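PDB 5ZHB: cellobiose 2-epimerase from Caldibacillus thermoamylovorans, which catalyses the reversible C2 epimerisation of the reducing-end glucose of cellobiose, giving glucosyl-mannose. Local coordinates for residues N10-E13 against T14-P18. Sequence-based numbering, arbitrary orientation.
Sequences NELE and THILP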
loop_
_atom_site.group_PDB
_atom_site.type_symbol
_atom_site.label_atom_id
_atom_site.label_comp_id
_atom_site.label_asym_id
_atom_site.label_seq_id
_atom_site.Cartn_x
_atom_site.Cartn_y
_atom_site.Cartn_z
ATOM N N ASN A 10 -4.225 -8.085 -19.262
ATOM C CA ASN A 10 -4.699 -7.169 -20.284
ATOM C C ASN A 10 -4.984 -5.796 -19.665
ATOM O O ASN A 10 -4.597 -4.774 -20.227
ATOM C CB ASN A 10 -5.903 -7.766 -20.992
ATOM C CG ASN A 10 -6.556 -6.814 -21.959
ATOM O OD1 ASN A 10 -7.684 -6.351 -21.729
ATOM N ND2 ASN A 10 -5.854 -6.486 -23.026
ATOM N N GLU A 11 -5.675 -5.782 -18.519
ATOM C CA GLU A 11 -6.026 -4.530 -17.848
ATOM C C GLU A 11 -4.742 -3.796 -17.494
ATOM O O GLU A 11 -4.612 -2.590 -17.777
ATOM C CB GLU A 11 -6.996 -4.733 -16.678
ATOM C CG GLU A 11 -7.309 -3.468 -15.875
ATOM C CD GLU A 11 -7.925 -2.305 -16.651
ATOM O OE1 GLU A 11 -8.508 -2.557 -17.727
ATOM O OE2 GLU A 11 -7.813 -1.144 -16.201
ATOM N N LEU A 12 -3.770 -4.538 -16.975
ATOM C CA LEU A 12 -2.521 -3.945 -16.529
ATOM C C LEU A 12 -1.761 -3.325 -17.704
ATOM O O LEU A 12 -1.377 -2.167 -17.644
ATOM C CB LEU A 12 -1.660 -4.978 -15.825
ATOM C CG LEU A 12 -0.273 -4.504 -15.394
ATOM C CD1 LEU A 12 -0.387 -3.326 -14.434
ATOM C CD2 LEU A 12 0.465 -5.657 -14.777
ATOM N N GLU A 13 -1.517 -4.126 -18.740
ATOM C CA GLU A 13 -0.596 -3.759 -19.812
ATOM C C GLU A 13 -1.257 -2.828 -20.824
ATOM O O GLU A 13 -0.563 -2.036 -21.436
ATOM C CB GLU A 13 -0.067 -5.033 -20.470
ATOM C CG GLU A 13 0.816 -5.840 -19.527
ATOM C CD GLU A 13 1.775 -6.816 -20.190
ATOM O OE1 GLU A 13 1.295 -7.897 -20.594
ATOM O OE2 GLU A 13 2.988 -6.478 -20.299
ATOM N N THR A 14 -2.580 -2.895 -21.011
ATOM C CA THR A 14 -3.198 -2.089 -22.059
ATOM C C THR A 14 -3.906 -0.852 -21.506
ATOM O O THR A 14 -4.244 0.017 -22.295
ATOM C CB THR A 14 -4.148 -2.896 -22.956
ATOM O OG1 THR A 14 -5.361 -3.160 -22.266
ATOM C CG2 THR A 14 -3.531 -4.180 -23.482
ATOM N N HIS A 15 -4.169 -0.764 -20.180
ATOM C CA HIS A 15 -4.959 0.342 -19.648
ATOM C C HIS A 15 -4.164 1.027 -18.530
ATOM O O HIS A 15 -3.875 2.220 -18.636
ATOM C CB HIS A 15 -6.363 -0.146 -19.275
ATOM C CG HIS A 15 -7.334 0.917 -18.886
ATOM N ND1 HIS A 15 -7.483 2.100 -19.580
ATOM C CD2 HIS A 15 -8.241 0.946 -17.906
ATOM C CE1 HIS A 15 -8.437 2.816 -18.996
ATOM N NE2 HIS A 15 -8.912 2.117 -17.982
ATOM N N ILE A 16 -3.785 0.272 -17.483
ATOM C CA ILE A 16 -3.228 0.869 -16.267
ATOM C C ILE A 16 -1.857 1.469 -16.546
ATOM O O ILE A 16 -1.636 2.660 -16.336
ATOM C CB ILE A 16 -3.144 -0.134 -15.092
ATOM C CG1 ILE A 16 -4.521 -0.663 -14.709
ATOM C CG2 ILE A 16 -2.447 0.547 -13.919
ATOM C CD1 ILE A 16 -4.520 -1.777 -13.671
ATOM N N LEU A 17 -0.901 0.636 -16.930
ATOM C CA LEU A 17 0.461 1.111 -17.071
ATOM C C LEU A 17 0.616 2.167 -18.178
ATOM O O LEU A 17 1.322 3.141 -17.961
ATOM C CB LEU A 17 1.397 -0.072 -17.244
ATOM C CG LEU A 17 1.399 -1.051 -16.067
ATOM C CD1 LEU A 17 2.265 -2.243 -16.347
ATOM C CD2 LEU A 17 1.855 -0.359 -14.796
ATOM N N PRO A 18 -0.004 2.063 -19.368
ATOM C CA PRO A 18 0.014 3.184 -20.328
ATOM C C PRO A 18 -0.525 4.503 -19.782
ATOM O O PRO A 18 -0.020 5.569 -20.122
ATOM C CB PRO A 18 -0.820 2.674 -21.534
ATOM C CG PRO A 18 -0.742 1.170 -21.426
ATOM C CD PRO A 18 -0.647 0.856 -19.918
#
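Glu11 O takes two amide protons from the next turn of helix 2-21, His15 N at 3.1 Å and Ile16 N at 3.0 Å, and this fork marks where the alpha-helix widens into a pi-type turn. The Ile16 bond lies in the carbonyl plane, whereas His15 N sits above it. One residue on, the wide spacing persists: Leu17 N meets Leu12 O nearly head-on, 166° at the oxygen. Pro18 has no amide hydrogen to give, and the helix kinks there; its CG lies 3.2 Å from Glu13 O. One residue before Glu11, Asn10 O is also gripped twice, by Thr14 N and, from the opposite face of its plane, by Thr14 OG1 at 2.7 Å. A chi1 of 75° in Thr14 turns the hydroxyl back to that carbonyl. The Glu11 and His15 side chains run alongside each other, carboxylate and imidazole planes 71° apart. With CG anti to its backbone N, Glu11 lays that carbon 3.9 Å from Ile16 CD1; a bend at chi2 then turns the carboxylate to lie beside His15. Trp352 NE1 bonds to Glu11 OE2, while His15 NE2 donates to Glu351 O, so both polar ends hold the helix to the loop after helix 326-343. Without the carboxylate, as with an alanine at Glu11, the Trp352 indole N-H would probably lose its acceptor and the His15 ring its neighbour alongside. Glu13 turns to Arg9 and Lys68 in salt bridges. Inward, in this (alpha/alpha)6-barrel family, Leu12 packs against helices 49-66 and 375-387, and its CD1 presses tightly on Leu17 CG at 3.3 Å.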